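Local coordinates for protein glycerol kinase, putative (Plasmodium falciparum, PDB 2W40) that probably phosphorylates glycerol with ATP to give sn-glycerol 3-phosphate, as an FGGY-family kinase of the sugar kinase/Hsp70/actin superfamily, at residues 346-352 against 364-370; 426-432 against 485-489. One frame throughout, in Å; residues are numbered along the deposited sequence.

Interaction 1. Residues 346-352 against 364-370; sequences VIFVPAF and ARASIYG
Ile347 and Tyr369 pair across a short two-stranded antiparallel sheet in the C-terminal FGGY region, 347-349 against 366-370, with axes 4.8 Å apart at 167°. Tyr369 N to Ile347 O is the shortest rung at 2.8 Å; Ile347 N returns a bond to Tyr369 O. Val349 and Ser367 form the second hydrogen-bonded pair, and Phe348 faces Ile368 in the non-hydrogen-bonded pair between them. The tight side carries Phe348, Ile368 and Ala366. With CG1 beside the backbone N (chi1 -53°), Ile368 lays that carbon over the centre of the Phe348 ring, 3.7 Å from its centroid in a CH-pi contact, while its CG2 meets Val346 CG1. Helix 377-403 covers Phe348 with Ala383 and Leu384. Ala366 and Ile368 also join a strand of the second subunit, where Met371 packs on both, so the ladder continues across the dimer interface. The face of Ile347, Val349, Ser367 and Tyr369 is looser between the strands: Val349 CG2 only approaches the edge of the Tyr369 ring, and Ile347 is partly exposed. Helix 482-500 packs on this face, its Thr499 bonding the Tyr369 hydroxyl. Beyond the inverse gamma turn at Pro350 the regular ladder ends, yet Ala366 CB still sits over the centre of the Phe352 ring, 3.5 Å from CD1 of Phe352.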
loop_
_atom_site.group_PDB
_atom_site.type_symbol
_atom_site.label_atom_id
_atom_site.label_comp_id
_atom_site.label_asym_id
_atom_site.label_seq_id
_atom_site.Cartn_x
_atom_site.Cartn_y
_atom_site.Cartn_z
ATOM N N VAL C 346 -3.716 9.193 5.525
ATOM C CA VAL C 346 -2.869 8.395 4.614
ATOM C C VAL C 346 -2.282 9.302 3.524
ATOM O O VAL C 346 -3.001 10.174 2.959
ATOM C CB VAL C 346 -3.638 7.210 3.970
ATOM C CG1 VAL C 346 -2.805 6.458 2.856
ATOM C CG2 VAL C 346 -4.071 6.220 5.140
ATOM N N ILE C 347 -1.001 9.095 3.199
ATOM C CA ILE C 347 -0.355 9.771 2.122
ATOM C C ILE C 347 0.245 8.724 1.260
ATOM O O ILE C 347 0.877 7.763 1.746
ATOM C CB ILE C 347 0.730 10.795 2.596
ATOM C CG1 ILE C 347 0.098 11.825 3.505
ATOM C CG2 ILE C 347 1.539 11.361 1.428
ATOM C CD1 ILE C 347 0.966 12.603 4.265
ATOM N N PHE C 348 0.141 8.957 -0.011
ATOM C CA PHE C 348 0.681 8.032 -1.061
ATOM C C PHE C 348 1.618 8.853 -1.925
ATOM O O PHE C 348 1.149 9.716 -2.666
ATOM C CB PHE C 348 -0.473 7.443 -1.896
ATOM C CG PHE C 348 -0.150 6.182 -2.690
ATOM C CD1 PHE C 348 -1.130 5.258 -2.893
ATOM C CD2 PHE C 348 1.051 5.956 -3.290
ATOM C CE1 PHE C 348 -0.905 4.163 -3.648
ATOM C CE2 PHE C 348 1.311 4.806 -3.971
ATOM C CZ PHE C 348 0.301 3.909 -4.185
ATOM N N VAL C 349 2.918 8.575 -1.835
ATOM C CA VAL C 349 3.872 9.283 -2.652
ATOM C C VAL C 349 3.992 8.459 -3.931
ATOM O O VAL C 349 4.603 7.423 -3.882
ATOM C CB VAL C 349 5.243 9.502 -1.955
ATOM C CG1 VAL C 349 6.241 10.173 -2.891
ATOM C CG2 VAL C 349 5.089 10.227 -0.632
ATOM N N PRO C 350 3.317 8.879 -5.044
ATOM C CA PRO C 350 3.150 8.019 -6.237
ATOM C C PRO C 350 4.451 8.164 -7.099
ATOM O O PRO C 350 4.627 9.184 -7.892
ATOM C CB PRO C 350 1.918 8.638 -6.973
ATOM C CG PRO C 350 1.404 9.747 -6.072
ATOM C CD PRO C 350 2.647 10.156 -5.256
ATOM N N ALA C 351 5.392 7.305 -6.801
ATOM C CA ALA C 351 6.824 7.436 -7.302
ATOM C C ALA C 351 7.239 6.075 -7.873
ATOM O O ALA C 351 8.353 5.652 -7.711
ATOM C CB ALA C 351 7.815 7.954 -6.270
ATOM N N PHE C 352 6.317 5.435 -8.581
ATOM C CA PHE C 352 6.592 4.079 -9.075
ATOM C C PHE C 352 7.811 4.068 -9.999
ATOM O O PHE C 352 8.577 3.078 -10.034
ATOM C CB PHE C 352 5.438 3.472 -9.793
ATOM C CG PHE C 352 4.251 3.189 -8.964
ATOM C CD1 PHE C 352 4.187 2.072 -8.179
ATOM C CD2 PHE C 352 3.147 4.099 -8.933
ATOM C CE1 PHE C 352 3.105 1.803 -7.415
ATOM C CE2 PHE C 352 2.109 3.840 -8.179
ATOM C CZ PHE C 352 2.089 2.704 -7.392
ATOM N N ALA C 364 13.659 7.481 -5.707
ATOM C CA ALA C 364 12.334 7.398 -5.073
ATOM C C ALA C 364 11.601 6.160 -5.572
ATOM O O ALA C 364 11.620 5.857 -6.746
ATOM C CB ALA C 364 11.530 8.662 -5.347
ATOM N N ARG C 365 10.815 5.573 -4.668
ATOM C CA ARG C 365 9.888 4.497 -5.034
ATOM C C ARG C 365 8.537 4.829 -4.446
ATOM O O ARG C 365 8.423 5.668 -3.510
ATOM C CB ARG C 365 10.425 3.186 -4.478
ATOM C CG ARG C 365 11.795 2.765 -4.986
ATOM C CD ARG C 365 11.752 2.444 -6.392
ATOM N NE ARG C 365 13.067 1.942 -6.805
ATOM C CZ ARG C 365 14.019 2.665 -7.376
ATOM N NH1 ARG C 365 13.782 3.891 -7.714
ATOM N NH2 ARG C 365 15.187 2.111 -7.706
ATOM N N ALA C 366 7.483 4.193 -4.926
ATOM C CA ALA C 366 6.134 4.503 -4.457
ATOM C C ALA C 366 5.998 3.982 -3.041
ATOM O O ALA C 366 6.439 2.878 -2.695
ATOM C CB ALA C 366 5.062 3.902 -5.388
ATOM N N SER C 367 5.453 4.849 -2.165
ATOM C CA SER C 367 5.409 4.635 -0.712
ATOM C C SER C 367 4.032 5.044 -0.195
ATOM O O SER C 367 3.459 6.010 -0.642
ATOM C CB SER C 367 6.431 5.537 -0.057
ATOM O OG SER C 367 7.690 5.273 -0.689
ATOM N N ILE C 368 3.480 4.274 0.741
ATOM C CA ILE C 368 2.190 4.570 1.414
ATOM C C ILE C 368 2.417 4.688 2.895
ATOM O O ILE C 368 3.102 3.826 3.481
ATOM C CB ILE C 368 1.100 3.482 1.141
ATOM C CG1 ILE C 368 0.908 3.238 -0.333
ATOM C CG2 ILE C 368 -0.273 3.924 1.714
ATOM C CD1 ILE C 368 -0.027 2.136 -0.756
ATOM N N TYR C 369 1.925 5.782 3.491
ATOM C CA TYR C 369 2.084 6.049 4.898
ATOM C C TYR C 369 0.756 6.258 5.588
ATOM O O TYR C 369 -0.221 6.663 4.971
ATOM C CB TYR C 369 2.876 7.354 5.094
ATOM C CG TYR C 369 4.202 7.340 4.439
ATOM C CD1 TYR C 369 5.292 6.801 5.110
ATOM C CD2 TYR C 369 4.412 7.840 3.142
ATOM C CE1 TYR C 369 6.568 6.755 4.519
ATOM C CE2 TYR C 369 5.744 7.845 2.593
ATOM C CZ TYR C 369 6.749 7.238 3.256
ATOM O OH TYR C 369 8.003 7.214 2.705
ATOM N N GLY C 370 0.733 6.003 6.900
ATOM C CA GLY C 370 -0.369 6.461 7.719
ATOM C C GLY C 370 -1.529 5.556 7.900
ATOM O O GLY C 370 -2.555 5.973 8.489
#

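Interaction 2. Residues 426-432 against 485-489; sequences FNSDIIN and RKKKT. With EDO (1,2-ethanediol), chain B; EDO (1,2-ethanediol), chain D.
Phe426 and Lys488 meet where two helices of the C-terminal part cross almost at right angles: the short axes of 426-431 and 485-489 make a signed crossing angle of -95° and stay 10.4 Å apart, so long side chains bridge the gap. Phe426 reaches only loosely, its CE1 4.4 Å from Lys488 CD, while Ala389 of helix 377-403 also packs on it. Asp429 offers its carbonyl O to the flank of Arg485 CD; its carboxylate turns to Lys479 N and Gln425. Ile430 meets three residues of 485-489. Its CD1 packs against Lys488 CB, the two side chains crossing at about a right angle, and its CG2 approaches Thr489 CG2. Ile430 O, near the C-terminal end of its helix, accepts Arg485 NE and, weakly, NH2 in the conformer given, one of two modelled; the NE bond, at 2.6 Å, is short and its exact length doubtful. The oxygen lies at the guanidinium edge, but NE sits above the carbonyl plane. This conformer is extended from CG to NE with CG anti to the backbone N (chi1 -179°), which carries the head across, and its NH2 also bonds Asn393 OD1. Asn432, at positive phi just past the helix, places CB over the centre of the guanidinium face, 3.7 Å from Arg485 CZ. Its OD1 turns to an ethanediol, probably from the crystallisation liquor. A second ethanediol lies beside Lys488, whose chain bends at chi4 (-78°) to put NZ 2.8 Å from that molecule's O1.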
loop_
_atom_site.group_PDB
_atom_site.type_symbol
_atom_site.label_atom_id
_atom_site.label_comp_id
_atom_site.label_asym_id
_atom_site.label_seq_id
_atom_site.Cartn_x
_atom_site.Cartn_y
_atom_site.Cartn_z
ATOM N N PHE C 426 -9.937 19.676 -5.515
ATOM C CA PHE C 426 -8.746 19.436 -4.661
ATOM C C PHE C 426 -7.490 20.005 -5.323
ATOM O O PHE C 426 -6.670 20.615 -4.657
ATOM C CB PHE C 426 -8.572 17.960 -4.376
ATOM C CG PHE C 426 -7.536 17.677 -3.374
ATOM C CD1 PHE C 426 -7.786 17.793 -2.028
ATOM C CD2 PHE C 426 -6.242 17.320 -3.726
ATOM C CE1 PHE C 426 -6.852 17.537 -1.088
ATOM C CE2 PHE C 426 -5.297 17.094 -2.750
ATOM C CZ PHE C 426 -5.614 17.185 -1.451
ATOM N N ASN C 427 -7.352 19.797 -6.634
ATOM C CA ASN C 427 -6.216 20.401 -7.358
ATOM C C ASN C 427 -6.206 21.912 -7.234
ATOM O O ASN C 427 -5.223 22.543 -6.901
ATOM C CB ASN C 427 -6.236 20.004 -8.872
ATOM C CG ASN C 427 -5.595 18.646 -9.134
ATOM O OD1 ASN C 427 -4.491 18.588 -9.691
ATOM N ND2 ASN C 427 -6.257 17.566 -8.727
ATOM N N SER C 428 -7.393 22.527 -7.470
ATOM C CA SER C 428 -7.485 24.006 -7.415
ATOM C C SER C 428 -7.175 24.513 -6.024
ATOM O O SER C 428 -6.394 25.474 -5.885
ATOM C CB SER C 428 -8.870 24.489 -7.837
ATOM O OG SER C 428 -8.898 25.911 -7.801
ATOM N N ASP C 429 -7.703 23.787 -5.002
ATOM C CA ASP C 429 -7.470 24.067 -3.605
ATOM C C ASP C 429 -5.933 23.999 -3.281
ATOM O O ASP C 429 -5.308 24.956 -2.731
ATOM C CB ASP C 429 -8.192 23.108 -2.723
ATOM C CG ASP C 429 -9.646 23.334 -2.619
ATOM O OD1 ASP C 429 -10.153 24.364 -3.121
ATOM O OD2 ASP C 429 -10.309 22.445 -1.998
ATOM N N ILE C 430 -5.303 22.905 -3.647
ATOM C CA ILE C 430 -3.877 22.730 -3.242
ATOM C C ILE C 430 -2.924 23.576 -4.055
ATOM O O ILE C 430 -1.971 24.132 -3.479
ATOM C CB ILE C 430 -3.479 21.303 -3.298
ATOM C CG1 ILE C 430 -4.190 20.498 -2.232
ATOM C CG2 ILE C 430 -1.903 21.063 -3.248
ATOM C CD1 ILE C 430 -4.023 20.913 -0.700
ATOM N N ILE C 431 -3.129 23.697 -5.359
ATOM C CA ILE C 431 -2.235 24.580 -6.203
ATOM C C ILE C 431 -2.569 26.071 -6.086
ATOM O O ILE C 431 -1.817 26.883 -6.685
ATOM C CB ILE C 431 -2.129 24.131 -7.693
ATOM C CG1 ILE C 431 -3.374 24.495 -8.534
ATOM C CG2 ILE C 431 -1.871 22.602 -7.775
ATOM C CD1 ILE C 431 -3.370 24.067 -10.007
ATOM N N ASN C 432 -3.694 26.375 -5.402
ATOM C CA ASN C 432 -4.277 27.727 -5.232
ATOM C C ASN C 432 -4.335 28.570 -6.577
ATOM O O ASN C 432 -3.813 29.701 -6.650
ATOM C CB ASN C 432 -3.543 28.465 -4.162
ATOM C CG ASN C 432 -4.321 29.749 -3.635
ATOM O OD1 ASN C 432 -5.556 29.870 -3.730
ATOM N ND2 ASN C 432 -3.518 30.752 -3.194
ATOM N N ARG C 485 -4.488 24.492 3.832
ATOM C CA ARG C 485 -3.582 24.159 2.717
ATOM C C ARG C 485 -2.163 23.927 3.226
ATOM O O ARG C 485 -1.470 22.952 2.820
ATOM C CB ARG C 485 -3.559 25.278 1.665
ATOM C CG ARG C 485 -2.655 25.011 0.449
ATOM C CD ARG C 485 -2.722 26.129 -0.582
ATOM N NE ARG C 485 -1.750 25.988 -1.670
ATOM C CZ ARG C 485 -0.860 26.874 -2.113
ATOM N NH1 ARG C 485 -0.762 28.117 -1.593
ATOM N NH2 ARG C 485 -0.083 26.532 -3.151
ATOM N N LYS C 486 -1.682 24.826 4.082
ATOM C CA LYS C 486 -0.340 24.720 4.641
ATOM C C LYS C 486 -0.199 23.473 5.429
ATOM O O LYS C 486 0.824 22.798 5.382
ATOM C CB LYS C 486 -0.076 25.922 5.520
ATOM C CG LYS C 486 0.576 26.983 4.834
ATOM C CD LYS C 486 0.136 27.247 3.416
ATOM N N LYS C 487 -1.231 23.088 6.144
ATOM C CA LYS C 487 -1.186 21.888 6.945
ATOM C C LYS C 487 -1.065 20.661 6.045
ATOM O O LYS C 487 -0.240 19.815 6.304
ATOM C CB LYS C 487 -2.425 21.745 7.799
ATOM C CG LYS C 487 -2.368 20.586 8.702
ATOM C CD LYS C 487 -3.383 20.758 9.839
ATOM C CE LYS C 487 -3.647 19.419 10.632
ATOM N NZ LYS C 487 -4.388 19.668 12.015
ATOM N N LYS C 488 -1.918 20.582 5.022
ATOM C CA LYS C 488 -1.912 19.426 4.110
ATOM C C LYS C 488 -0.566 19.319 3.369
ATOM O O LYS C 488 -0.070 18.213 3.148
ATOM C CB LYS C 488 -3.062 19.562 3.103
ATOM C CG LYS C 488 -4.357 19.278 3.783
ATOM C CD LYS C 488 -5.512 19.115 2.778
ATOM C CE LYS C 488 -6.758 18.528 3.399
ATOM N NZ LYS C 488 -6.546 17.015 3.559
ATOM N N THR C 489 -0.044 20.447 2.925
ATOM C CA THR C 489 1.209 20.477 2.119
ATOM C C THR C 489 2.342 20.108 3.029
ATOM O O THR C 489 3.273 19.452 2.617
ATOM C CB THR C 489 1.403 21.737 1.336
ATOM O OG1 THR C 489 1.570 22.810 2.187
ATOM C CG2 THR C 489 0.211 22.042 0.508
HETATM C C1 EDO B . -6.830 31.616 -6.355
HETATM O O1 EDO B . -7.158 31.631 -4.974
HETATM C C2 EDO B . -7.320 30.280 -6.849
HETATM O O2 EDO B . -8.716 30.292 -7.110
HETATM C C1 EDO D . -3.377 15.224 2.937
HETATM O O1 EDO D . -4.466 15.730 2.127
HETATM C C2 EDO D . -3.896 14.059 3.807
HETATM O O2 EDO D . -4.915 14.518 4.751
#

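Along the chain interaction 1 closes before interaction 2 opens; their centres are 18 Å apart, and their nearest atoms about 6 Å apart do not touch. Both lie on the same side of the chain's centre and share two helices. Helix 377-403, which follows strand 366-371 in sequence, packs against one segment of each contact, 346-352 in interaction 1 and 426-432 in interaction 2. Helix 482-500 supplies 485-489 to interaction 2 from its first turns, then runs on to lie against the two-stranded sheet with its later ones. This C-terminal helix thus joins helix 421-431 at one end to the two-stranded sheet at its other.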